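Side-chain contacts in probable ABC transporter extracellular-binding protein YckB (Bacillus subtilis, PDB 2IEE), which probably serves as the extracellular solute-binding lipoprotein of a binding-protein-dependent ABC transport system: residues L31-Y36 with Q184-A189; T47-E52 with A248-K253; K68-D73 with S81-A86; G74-V79 with N89-T94; V155-D158 with E163-L166. All coordinates share one frame; numbering follows the deposited sequence.

Contact 1 of 5, residues L31-Y36 with Q184-A189; sequences LYPTSY and QTLALA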
# COMPACT_ATOMS: atom_id res chain seq x y z
N LEU A 31 5.03 -0.57 -7.10
CA LEU A 31 4.62 -0.02 -5.81
C LEU A 31 5.56 -0.38 -4.66
O LEU A 31 5.25 -1.23 -3.83
CB LEU A 31 3.21 -0.52 -5.45
CG LEU A 31 2.07 -0.19 -6.42
CD1 LEU A 31 0.79 -0.89 -5.97
CD2 LEU A 31 1.86 1.31 -6.49
N TYR A 32 6.72 0.27 -4.62
CA TYR A 32 7.67 0.02 -3.55
C TYR A 32 7.00 0.43 -2.24
O TYR A 32 6.33 1.45 -2.19
CB TYR A 32 8.93 0.85 -3.77
CG TYR A 32 9.92 0.76 -2.64
CD1 TYR A 32 10.74 -0.36 -2.48
CD2 TYR A 32 10.03 1.80 -1.72
CE1 TYR A 32 11.64 -0.44 -1.41
CE2 TYR A 32 10.92 1.73 -0.66
CZ TYR A 32 11.72 0.61 -0.51
OH TYR A 32 12.57 0.54 0.57
N PRO A 33 7.17 -0.36 -1.16
CA PRO A 33 7.92 -1.60 -1.02
C PRO A 33 7.02 -2.84 -0.93
O PRO A 33 7.37 -3.82 -0.27
CB PRO A 33 8.66 -1.37 0.29
CG PRO A 33 7.53 -0.78 1.13
CD PRO A 33 6.85 0.20 0.17
N THR A 34 5.86 -2.81 -1.59
CA THR A 34 4.96 -3.94 -1.50
C THR A 34 4.96 -4.84 -2.75
O THR A 34 4.67 -6.03 -2.67
CB THR A 34 3.53 -3.46 -1.20
OG1 THR A 34 2.76 -4.56 -0.67
CG2 THR A 34 2.85 -2.94 -2.46
N SER A 35 5.26 -4.24 -3.90
CA SER A 35 5.33 -4.97 -5.15
C SER A 35 6.26 -4.20 -6.08
O SER A 35 5.86 -3.21 -6.69
CB SER A 35 3.94 -5.10 -5.79
OG SER A 35 4.03 -5.76 -7.04
N TYR A 36 7.51 -4.64 -6.16
CA TYR A 36 8.50 -3.96 -7.00
C TYR A 36 9.61 -4.93 -7.37
O TYR A 36 9.58 -6.08 -6.97
CB TYR A 36 9.10 -2.76 -6.25
CG TYR A 36 9.92 -3.17 -5.04
CD1 TYR A 36 9.31 -3.61 -3.87
CD2 TYR A 36 11.32 -3.15 -5.10
CE1 TYR A 36 10.07 -4.02 -2.78
CE2 TYR A 36 12.08 -3.56 -4.02
CZ TYR A 36 11.46 -4.00 -2.86
OH TYR A 36 12.22 -4.41 -1.80
N GLN A 184 5.51 7.09 4.41
CA GLN A 184 6.16 8.28 4.95
C GLN A 184 7.15 7.94 6.07
O GLN A 184 8.13 8.65 6.25
CB GLN A 184 5.12 9.30 5.42
CG GLN A 184 4.17 9.73 4.30
CD GLN A 184 3.55 11.11 4.50
OE1 GLN A 184 2.92 11.38 5.53
NE2 GLN A 184 3.71 11.97 3.51
N THR A 185 6.91 6.86 6.81
CA THR A 185 7.85 6.49 7.87
C THR A 185 9.16 6.07 7.21
O THR A 185 10.25 6.26 7.77
CB THR A 185 7.36 5.30 8.71
OG1 THR A 185 7.29 4.13 7.89
CG2 THR A 185 5.99 5.59 9.32
N LEU A 186 9.06 5.51 6.01
CA LEU A 186 10.25 5.10 5.29
C LEU A 186 11.01 6.33 4.83
O LEU A 186 12.23 6.32 4.76
CB LEU A 186 9.88 4.22 4.10
CG LEU A 186 9.35 2.84 4.51
CD1 LEU A 186 8.98 2.03 3.28
CD2 LEU A 186 10.41 2.12 5.33
N ALA A 187 10.26 7.39 4.52
CA ALA A 187 10.87 8.65 4.09
C ALA A 187 11.76 9.18 5.20
O ALA A 187 12.91 9.56 4.97
CB ALA A 187 9.79 9.66 3.74
N LEU A 188 11.21 9.22 6.41
CA LEU A 188 11.94 9.70 7.59
C LEU A 188 13.16 8.81 7.87
O LEU A 188 14.25 9.31 8.14
CB LEU A 188 11.03 9.71 8.82
CG LEU A 188 10.13 10.92 9.08
CD1 LEU A 188 9.48 11.41 7.81
CD2 LEU A 188 9.08 10.54 10.10
N ALA A 189 12.97 7.50 7.78
CA ALA A 189 14.05 6.56 8.03
C ALA A 189 15.18 6.74 7.03
O ALA A 189 16.35 6.56 7.36
CB ALA A 189 13.54 5.13 7.98

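Contact 2 of 5, residues T47-E52 with A248-K253; sequences TGYEVE and ADVSKK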
# COMPACT_ATOMS: atom_id res chain seq x y z
N THR A 47 9.44 -8.64 -6.02
CA THR A 47 9.37 -8.90 -4.60
C THR A 47 8.50 -7.85 -3.91
O THR A 47 7.67 -7.23 -4.56
CB THR A 47 10.80 -8.93 -3.99
OG1 THR A 47 10.73 -9.26 -2.60
CG2 THR A 47 11.48 -7.59 -4.17
N GLY A 48 8.69 -7.65 -2.61
CA GLY A 48 7.87 -6.67 -1.90
C GLY A 48 6.97 -7.34 -0.88
O GLY A 48 6.64 -8.52 -1.01
N TYR A 49 6.54 -6.58 0.13
CA TYR A 49 5.69 -7.14 1.17
C TYR A 49 4.53 -8.02 0.69
O TYR A 49 4.47 -9.20 1.02
CB TYR A 49 5.14 -6.02 2.06
CG TYR A 49 4.19 -6.55 3.12
CD1 TYR A 49 4.65 -7.38 4.14
CD2 TYR A 49 2.84 -6.26 3.07
CE1 TYR A 49 3.78 -7.91 5.08
CE2 TYR A 49 1.95 -6.78 4.00
CZ TYR A 49 2.43 -7.60 5.00
OH TYR A 49 1.54 -8.13 5.91
N GLU A 50 3.61 -7.45 -0.09
CA GLU A 50 2.45 -8.20 -0.57
C GLU A 50 2.82 -9.38 -1.46
O GLU A 50 2.24 -10.46 -1.35
CB GLU A 50 1.48 -7.26 -1.31
CG GLU A 50 0.19 -7.95 -1.76
CD GLU A 50 -0.85 -6.99 -2.31
OE1 GLU A 50 -0.49 -5.88 -2.74
OE2 GLU A 50 -2.04 -7.37 -2.34
N VAL A 51 3.79 -9.18 -2.34
CA VAL A 51 4.25 -10.24 -3.23
C VAL A 51 4.75 -11.43 -2.40
O VAL A 51 4.39 -12.57 -2.67
CB VAL A 51 5.37 -9.73 -4.16
CG1 VAL A 51 6.07 -10.88 -4.85
CG2 VAL A 51 4.79 -8.78 -5.19
N GLU A 52 5.57 -11.15 -1.39
CA GLU A 52 6.11 -12.21 -0.56
C GLU A 52 5.03 -12.87 0.29
O GLU A 52 5.08 -14.07 0.54
CB GLU A 52 7.25 -11.69 0.33
CG GLU A 52 8.47 -11.17 -0.42
CD GLU A 52 9.04 -12.17 -1.42
OE1 GLU A 52 9.00 -13.39 -1.15
OE2 GLU A 52 9.55 -11.74 -2.48
N ALA A 248 8.46 -1.97 11.07
CA ALA A 248 7.07 -1.70 11.42
C ALA A 248 6.25 -2.94 11.03
O ALA A 248 6.65 -3.69 10.13
CB ALA A 248 6.56 -0.49 10.68
N ASP A 249 5.13 -3.16 11.70
CA ASP A 249 4.28 -4.31 11.40
C ASP A 249 2.93 -3.82 10.88
O ASP A 249 2.01 -3.54 11.66
CB ASP A 249 4.08 -5.18 12.65
CG ASP A 249 3.18 -6.38 12.39
OD1 ASP A 249 2.83 -6.62 11.21
OD2 ASP A 249 2.84 -7.09 13.35
N VAL A 250 2.80 -3.74 9.56
CA VAL A 250 1.58 -3.25 8.94
C VAL A 250 0.43 -4.26 8.89
O VAL A 250 -0.67 -3.91 8.46
CB VAL A 250 1.87 -2.78 7.50
CG1 VAL A 250 3.07 -1.87 7.48
CG2 VAL A 250 2.09 -3.98 6.58
N SER A 251 0.66 -5.49 9.33
CA SER A 251 -0.37 -6.52 9.29
C SER A 251 -1.41 -6.43 10.40
O SER A 251 -2.40 -7.15 10.38
CB SER A 251 0.26 -7.92 9.31
OG SER A 251 0.82 -8.22 10.58
N LYS A 252 -1.19 -5.54 11.36
CA LYS A 252 -2.13 -5.37 12.46
C LYS A 252 -2.65 -3.94 12.49
O LYS A 252 -1.89 -2.99 12.28
CB LYS A 252 -1.45 -5.71 13.79
CG LYS A 252 -1.06 -7.18 13.89
CD LYS A 252 -0.30 -7.48 15.16
CE LYS A 252 0.15 -8.93 15.19
NZ LYS A 252 0.93 -9.23 16.41
N LYS A 253 -3.94 -3.78 12.75
CA LYS A 253 -4.56 -2.46 12.78
C LYS A 253 -4.03 -1.59 13.92
O LYS A 253 -3.88 -2.05 15.05
CB LYS A 253 -6.08 -2.60 12.93
CG LYS A 253 -6.83 -1.29 12.83
CD LYS A 253 -8.28 -1.47 13.28
CE LYS A 253 -9.14 -0.28 12.93
NZ LYS A 253 -9.32 -0.18 11.46

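Contact 3 of 5, residues K68-D73 with S81-A86; sequences KEMGID and SGQVDA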
# COMPACT_ATOMS: atom_id res chain seq x y z
N LYS A 68 1.84 -12.26 -12.86
CA LYS A 68 1.64 -11.60 -14.14
C LYS A 68 1.65 -10.10 -13.88
O LYS A 68 0.75 -9.57 -13.22
CB LYS A 68 0.30 -12.01 -14.76
CG LYS A 68 0.25 -13.45 -15.24
CD LYS A 68 1.29 -13.74 -16.31
CE LYS A 68 1.20 -15.17 -16.81
NZ LYS A 68 2.28 -15.50 -17.78
N GLU A 69 2.67 -9.43 -14.39
CA GLU A 69 2.81 -7.99 -14.20
C GLU A 69 1.98 -7.23 -15.22
O GLU A 69 2.08 -7.48 -16.42
CB GLU A 69 4.28 -7.61 -14.31
CG GLU A 69 5.14 -8.24 -13.23
CD GLU A 69 6.60 -7.92 -13.40
OE1 GLU A 69 6.92 -6.76 -13.71
OE2 GLU A 69 7.44 -8.83 -13.21
N MSE A 70 1.18 -6.29 -14.73
CA MSE A 70 0.32 -5.47 -15.58
C MSE A 70 -0.14 -4.23 -14.81
O MSE A 70 -0.03 -4.16 -13.59
CB MSE A 70 -0.90 -6.28 -16.02
CG MSE A 70 -1.76 -6.77 -14.86
SE MSE A 70 -3.33 -7.77 -15.39
CE MSE A 70 -2.49 -9.48 -15.70
N GLY A 71 -0.66 -3.24 -15.54
CA GLY A 71 -1.14 -2.03 -14.90
C GLY A 71 -2.35 -2.32 -14.03
O GLY A 71 -3.00 -3.36 -14.20
N ILE A 72 -2.66 -1.42 -13.11
CA ILE A 72 -3.80 -1.60 -12.22
C ILE A 72 -5.08 -1.68 -13.05
O ILE A 72 -6.03 -2.37 -12.68
CB ILE A 72 -3.91 -0.43 -11.21
CG1 ILE A 72 -5.04 -0.71 -10.21
CG2 ILE A 72 -4.17 0.87 -11.95
CD1 ILE A 72 -4.77 -1.87 -9.28
N ASP A 73 -5.09 -0.99 -14.18
CA ASP A 73 -6.25 -0.98 -15.06
C ASP A 73 -6.41 -2.33 -15.76
O ASP A 73 -5.45 -2.88 -16.29
CB ASP A 73 -6.12 0.13 -16.10
CG ASP A 73 -7.29 0.17 -17.06
OD1 ASP A 73 -8.44 0.29 -16.59
OD2 ASP A 73 -7.06 0.09 -18.29
N SER A 81 -12.51 -12.27 -15.91
CA SER A 81 -12.38 -13.03 -17.14
C SER A 81 -11.76 -14.40 -16.90
O SER A 81 -11.90 -15.31 -17.73
CB SER A 81 -11.51 -12.26 -18.14
OG SER A 81 -10.18 -12.14 -17.66
N GLY A 82 -11.09 -14.56 -15.77
CA GLY A 82 -10.45 -15.82 -15.46
C GLY A 82 -9.03 -15.82 -15.99
O GLY A 82 -8.35 -16.84 -15.95
N GLN A 83 -8.60 -14.67 -16.49
CA GLN A 83 -7.25 -14.52 -17.03
C GLN A 83 -6.23 -14.86 -15.94
O GLN A 83 -5.22 -15.51 -16.19
CB GLN A 83 -7.05 -13.08 -17.52
CG GLN A 83 -5.80 -12.85 -18.34
CD GLN A 83 -5.66 -11.41 -18.79
OE1 GLN A 83 -6.58 -10.83 -19.37
NE2 GLN A 83 -4.50 -10.81 -18.52
N VAL A 84 -6.51 -14.41 -14.73
CA VAL A 84 -5.64 -14.67 -13.59
C VAL A 84 -6.52 -15.20 -12.47
O VAL A 84 -7.74 -15.02 -12.50
CB VAL A 84 -4.95 -13.39 -13.12
CG1 VAL A 84 -3.98 -12.89 -14.18
CG2 VAL A 84 -5.99 -12.32 -12.82
N ASP A 85 -5.91 -15.86 -11.49
CA ASP A 85 -6.66 -16.41 -10.36
C ASP A 85 -6.90 -15.37 -9.26
O ASP A 85 -7.83 -15.51 -8.46
CB ASP A 85 -5.92 -17.60 -9.76
CG ASP A 85 -5.69 -18.72 -10.76
OD1 ASP A 85 -6.64 -19.09 -11.47
OD2 ASP A 85 -4.56 -19.23 -10.83
N ALA A 86 -6.07 -14.34 -9.22
CA ALA A 86 -6.21 -13.31 -8.22
C ALA A 86 -5.35 -12.11 -8.56
O ALA A 86 -4.50 -12.18 -9.45
CB ALA A 86 -5.80 -13.87 -6.85

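Contact 4 of 5, residues G74-V79 with N89-T94; sequences GMLTAV and NDIDVT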
# COMPACT_ATOMS: atom_id res chain seq x y z
N GLY A 74 -7.64 -2.85 -15.77
CA GLY A 74 -7.90 -4.12 -16.41
C GLY A 74 -7.50 -5.31 -15.56
O GLY A 74 -7.75 -6.46 -15.92
N MSE A 75 -6.87 -5.03 -14.43
CA MSE A 75 -6.43 -6.08 -13.52
C MSE A 75 -7.65 -6.80 -12.96
O MSE A 75 -7.73 -8.03 -13.01
CB MSE A 75 -5.61 -5.47 -12.39
CG MSE A 75 -4.81 -6.47 -11.58
SE MSE A 75 -3.62 -5.58 -10.32
CE MSE A 75 -2.13 -5.22 -11.50
N LEU A 76 -8.60 -6.04 -12.44
CA LEU A 76 -9.81 -6.61 -11.88
C LEU A 76 -10.59 -7.35 -12.96
O LEU A 76 -11.26 -8.35 -12.69
CB LEU A 76 -10.69 -5.51 -11.27
CG LEU A 76 -10.10 -4.73 -10.10
CD1 LEU A 76 -10.93 -3.48 -9.86
CD2 LEU A 76 -10.07 -5.61 -8.86
N THR A 77 -10.51 -6.84 -14.19
CA THR A 77 -11.20 -7.45 -15.32
C THR A 77 -10.58 -8.81 -15.62
O THR A 77 -11.26 -9.74 -16.04
CB THR A 77 -11.11 -6.57 -16.59
OG1 THR A 77 -11.82 -5.35 -16.37
CG2 THR A 77 -11.70 -7.29 -17.79
N ALA A 78 -9.27 -8.91 -15.40
CA ALA A 78 -8.55 -10.14 -15.65
C ALA A 78 -8.99 -11.18 -14.63
O ALA A 78 -8.99 -12.38 -14.91
CB ALA A 78 -7.06 -9.90 -15.54
N VAL A 79 -9.37 -10.72 -13.45
CA VAL A 79 -9.83 -11.62 -12.40
C VAL A 79 -11.20 -12.19 -12.77
O VAL A 79 -11.46 -13.37 -12.59
CB VAL A 79 -9.94 -10.88 -11.05
CG1 VAL A 79 -10.53 -11.81 -10.00
CG2 VAL A 79 -8.56 -10.39 -10.61
N ASN A 89 -2.33 -6.08 -5.46
CA ASN A 89 -1.72 -4.82 -5.82
C ASN A 89 -2.17 -3.68 -4.92
O ASN A 89 -2.69 -2.68 -5.40
CB ASN A 89 -2.06 -4.49 -7.28
CG ASN A 89 -1.14 -3.43 -7.87
OD1 ASN A 89 -1.58 -2.56 -8.62
ND2 ASN A 89 0.16 -3.53 -7.56
N ASP A 90 -2.00 -3.85 -3.61
CA ASP A 90 -2.37 -2.81 -2.66
C ASP A 90 -3.81 -2.33 -2.88
O ASP A 90 -4.10 -1.14 -2.75
CB ASP A 90 -1.38 -1.65 -2.82
CG ASP A 90 -1.24 -0.82 -1.56
OD1 ASP A 90 -1.01 -1.41 -0.48
OD2 ASP A 90 -1.34 0.42 -1.65
N ILE A 91 -4.70 -3.25 -3.19
CA ILE A 91 -6.10 -2.91 -3.44
C ILE A 91 -6.91 -2.84 -2.15
O ILE A 91 -6.99 -3.81 -1.40
CB ILE A 91 -6.73 -3.93 -4.40
CG1 ILE A 91 -5.87 -4.02 -5.66
CG2 ILE A 91 -8.14 -3.51 -4.75
CD1 ILE A 91 -6.29 -5.11 -6.61
N ASP A 92 -7.52 -1.68 -1.90
CA ASP A 92 -8.30 -1.49 -0.69
C ASP A 92 -9.56 -2.33 -0.67
O ASP A 92 -10.16 -2.62 -1.71
CB ASP A 92 -8.70 -0.02 -0.50
CG ASP A 92 -7.50 0.92 -0.46
OD1 ASP A 92 -6.46 0.55 0.12
OD2 ASP A 92 -7.61 2.04 -1.00
N VAL A 93 -9.95 -2.74 0.53
CA VAL A 93 -11.17 -3.50 0.70
C VAL A 93 -12.23 -2.42 0.83
O VAL A 93 -12.11 -1.53 1.67
CB VAL A 93 -11.16 -4.33 2.00
CG1 VAL A 93 -12.47 -5.08 2.14
CG2 VAL A 93 -9.99 -5.29 1.99
N THR A 94 -13.25 -2.46 -0.02
CA THR A 94 -14.34 -1.49 0.04
C THR A 94 -15.64 -2.25 -0.13
O THR A 94 -15.65 -3.32 -0.74
CB THR A 94 -14.25 -0.43 -1.07
OG1 THR A 94 -14.54 -1.04 -2.34
CG2 THR A 94 -12.86 0.21 -1.11

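Contact 5 of 5, residues V155-D158 with E163-L166; sequences VIYD and EQYL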
# COMPACT_ATOMS: atom_id res chain seq x y z
N VAL A 155 1.31 22.02 -5.67
CA VAL A 155 2.58 22.37 -6.30
C VAL A 155 2.83 21.44 -7.48
O VAL A 155 2.83 20.22 -7.34
CB VAL A 155 3.75 22.26 -5.30
CG1 VAL A 155 5.06 22.62 -5.99
CG2 VAL A 155 3.51 23.18 -4.11
N ILE A 156 3.04 22.03 -8.65
CA ILE A 156 3.29 21.25 -9.86
C ILE A 156 4.78 21.05 -10.11
O ILE A 156 5.51 22.01 -10.32
CB ILE A 156 2.68 21.93 -11.11
CG1 ILE A 156 1.16 21.82 -11.07
CG2 ILE A 156 3.20 21.26 -12.37
CD1 ILE A 156 0.68 20.38 -11.13
N TYR A 157 5.21 19.79 -10.09
CA TYR A 157 6.61 19.45 -10.34
C TYR A 157 6.75 18.88 -11.75
O TYR A 157 5.85 18.18 -12.24
CB TYR A 157 7.10 18.40 -9.35
CG TYR A 157 7.52 18.94 -8.00
CD1 TYR A 157 6.58 19.23 -7.01
CD2 TYR A 157 8.87 19.12 -7.71
CE1 TYR A 157 6.99 19.68 -5.74
CE2 TYR A 157 9.28 19.57 -6.46
CZ TYR A 157 8.35 19.84 -5.48
OH TYR A 157 8.78 20.27 -4.25
N ASP A 158 7.87 19.16 -12.39
CA ASP A 158 8.11 18.66 -13.74
C ASP A 158 8.35 17.16 -13.67
O ASP A 158 7.60 16.36 -14.23
CB ASP A 158 9.32 19.36 -14.35
CG ASP A 158 9.53 18.99 -15.81
OD1 ASP A 158 9.79 17.80 -16.10
OD2 ASP A 158 9.42 19.89 -16.68
N GLU A 163 13.49 12.37 -2.78
CA GLU A 163 14.45 13.17 -2.03
C GLU A 163 14.20 14.65 -2.28
O GLU A 163 14.31 15.47 -1.36
CB GLU A 163 15.87 12.78 -2.43
CG GLU A 163 16.95 13.74 -1.94
CD GLU A 163 18.35 13.17 -2.10
OE1 GLU A 163 18.58 12.44 -3.09
OE2 GLU A 163 19.21 13.45 -1.24
N GLN A 164 13.87 14.99 -3.52
CA GLN A 164 13.62 16.38 -3.88
C GLN A 164 12.38 16.91 -3.16
O GLN A 164 12.41 17.99 -2.58
CB GLN A 164 13.43 16.50 -5.40
CG GLN A 164 13.36 17.92 -5.88
CD GLN A 164 14.57 18.73 -5.46
OE1 GLN A 164 15.70 18.42 -5.84
NE2 GLN A 164 14.35 19.77 -4.66
N TYR A 165 11.30 16.14 -3.20
CA TYR A 165 10.07 16.54 -2.53
C TYR A 165 10.33 16.82 -1.05
O TYR A 165 9.90 17.84 -0.52
CB TYR A 165 9.02 15.43 -2.64
CG TYR A 165 8.35 15.30 -3.99
CD1 TYR A 165 7.55 16.32 -4.49
CD2 TYR A 165 8.48 14.14 -4.75
CE1 TYR A 165 6.88 16.18 -5.70
CE2 TYR A 165 7.81 13.99 -5.96
CZ TYR A 165 7.01 15.02 -6.43
OH TYR A 165 6.32 14.86 -7.61
N LEU A 166 11.03 15.90 -0.40
CA LEU A 166 11.32 16.03 1.02
C LEU A 166 12.19 17.25 1.36
O LEU A 166 11.92 17.95 2.34
CB LEU A 166 11.97 14.74 1.53
CG LEU A 166 11.11 13.48 1.35
CD1 LEU A 166 11.97 12.24 1.61
CD2 LEU A 166 9.91 13.51 2.30
O HOH W 1 7.64 18.95 -1.41

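Contact 1 of 5, residues L31-Y36 with Q184-A189
L186 keeps CG beside its backbone N and anti to the carbonyl carbon (chi1 -70°), and an extended second torsion (chi2 179°) then carries CD1 straight out from helix 181-190 to P33. This methyl does all the touching on the helix side. It lies 3.8 Å from CG of P33, and CD of the same ring is 4.2 Å from L186 CD1. Y32 is a looser neighbour, its CE2 being 4.4 Å from L186 CD1, with the methyl approaching the aromatic ring obliquely. No hydrogen bond crosses, and the two segments bury only 85 Å² together, so the evidence is for a light apolar touch.

The loop side is much more firmly built. The peptide bond before P33 is cis, which folds the proline back on the preceding tyrosine, and P33 CB sits 3.5 Å above the plane of the Y32 ring, over its centre. Y32 in turn places CD1 over the centre of the Y36 ring. L31 O accepts from both T34 N and S35 N, the pattern of a classic beta bulge.

P33 also packs on F245, and L186 on N246, which widens the contact through the C-terminal segment. The loop follows strand 22-27 of one lobe while helix 181-190 belongs to the other, consistent with the two-lobed solute-binding protein fold, whose two lobes probably approach each other here.

Contact 2 of 5, residues T47-E52 with A248-K253
A CH-pi contact between V250 and Y49 joins the C-terminal tail to the first turn of helix 49-60. V250 CG2 stands over one face of the phenol ring, 4.2 Å from the centroid of Y49 and 25° off the ring normal. The nearest ring atom is on the hydroxyl side: Y49 CE2 is 3.8 Å from V250 CG2. With CG anti to its backbone N (chi1 177°), Y49 swings its ring out from the helix start, and its side chain and that of V250 arrive from opposite directions. Farther along the ring, Y49 OH reaches S251 CB at 3.6 Å, while the hydroxyl itself makes its hydrogen bond to the carbonyl oxygen of Y107, which should fix the far end of the ring.

The tail presents V250 and S251 from a type I beta turn, D249 to K252, whose first residue also makes an Asx turn, its OD1 accepting from S251 N. D249 OD1 is gripped twice by S251. S251 OG donates to the syn lone pair of D249 OD1 at 2.6 Å, and S251 N meets D249 OD1 at 3.1 Å from above the carboxylate plane. The other carboxylate oxygen of D249 bonds to T238 of helix 236-244, tying the turn to the preceding helix.

At the helix start G48 takes the N-cap position, and T47 OG1 donates to E52 OE2 at 2.7 Å; that same carboxylate oxygen forms a salt bridge with R55.

Contact 3 of 5, residues K68-D73 with S81-A86
Q83 is the first residue of 81-86 to touch the opposite segment, just after G82 has left helix 75-81 with positive phi. Its CG is anti to the backbone N (chi1 -169°) and the chain stays extended beyond it, which delivers the amide to selenomethionine M70: Q83 NE2 is 3.7 Å from M70 CE. The two side chains come from opposite directions, and their meeting is a van der Waals touch, since a methyl carbon has no lone pair to accept from the amide N-H.

V84 comes next and carries the apolar share. Its CG1 meets M70 CE tip to tip at 4.0 Å. The M70 chain is extended at chi2, and the bend at chi3 (81°) turns the terminal methyl to where Q83 NE2 and V84 CG1 both meet it. At the margin, K68 CG is 4.4 Å from V84 CG1; beyond that point the lysine leads away, and its NZ makes a salt bridge with E66.

The contact lies where strand 64-69 runs out and the chain returns from helix 75-81 to strand 86-87, a beta-alpha-beta crossover between parallel strands that passes strand 22-27. That intervening strand offers A26 to M70 and V24 to V84, while helix 75-81 supplies M75 against M70 and A78 and V79 against V84.

Contact 4 of 5, residues G74-V79 with N89-T94
N89 meets selenomethionine M75 all along its side chain. The nearest approach is at the root: N89 CB lies 3.6 Å from M75 SE. One atom on, N89 CG is 4.1 Å from M75 SE and already shares its surroundings with the terminal methyl, M75 CE, at 4.2 Å. The amide tip continues past that methyl toward I72 and L31, which also pack on this side chain. N89 holds CG anti to its backbone N (chi1 -162°), and the two side chains cross at about a right angle, M75 reaching over extended and then bending at chi3 (-84°) to lay its methyl beside the amide. With a glycine here, M75 SE and CE would probably lose the wall they rest on and the end of the selenomethionine would be freer to turn.

M75 stands in the first turn of helix 75-81, right after the N-cap residue G74, whose carbonyl oxygen accepts from A78 N at 2.9 Å. N89 lies early in the loop that leaves strand 86-87, so the contact closes the C-terminal end of the beta-alpha-beta unit against the start of its own helix.

A looser apolar pair extends the contact, L76 CD2 standing 4.4 Å from I91 CD1. L76 packs further on F101, and I91 on V212 of strand 197-214. Between N89 and I91 the chain offers D90, whose backbone N bonds to E50 and whose carboxylate forms a salt bridge with K108.

Contact 5 of 5, residues V155-D158 with E163-L166
Y157 and Y165 make a T-shaped pair, the edge of Y165 directed at the face of Y157. The centroids are 4.5 Å apart and the planes stand at 61°, so the pair is tilted from a strict perpendicular. Y165 CE1 does most of the touching: it sits above the Y157 ring, displaced toward the rim, 3.3 Å from Y157 CD1. The next ring atom follows along the same face, Y165 CD1 lying 3.7 Å from Y157 CZ.

Both tyrosines keep CG beside the backbone N and anti to the carbonyl carbon, with chi1 -82° in Y157 and -76° in Y165. The side chains slide past each other in opposite directions, which puts Y165 OH back near the root of its partner, 4.0 Å from Y157 CB. Q164 adds a looser touch, its CG 4.4 Å from Y157 CE2.

The phenol oxygen of Y157 is hydrogen-bonded to D168 OD2. A water gives a second link, donating to Y165 O at 2.7 Å and weakly to Y157 OH. Removing the ring by an alanine here would probably leave the D168 carboxylate without this partner and the edge of Y165 without its face.

This is a surface contact in which the loop after strand 153-154 lies against helix 162-171, with A136 of strand 134-136 packing on both tyrosines.

Overall arrangement
From the N terminus, contact 1 opens at 31-36 and contact 2 at 47-52; since contact 1 closes at 184-189 and contact 2 only at 248-253, the two cross, and they also touch through bonds from P33 to Y49 and Y36 to T47. Nested inside both loops, contacts 3 and 4 cross each other around helix 75-81, with centres 8 Å apart, and tie it to the parallel sheet of the first lobe. Contact 4 also touches contact 2 through the D90 backbone. Contact 5 follows in series, a short loop in the other lobe nested in contacts 1 and 2; L166 touches A187 there. Contact 1 then spans the lobes, and contact 2 brings back the C-terminal tail.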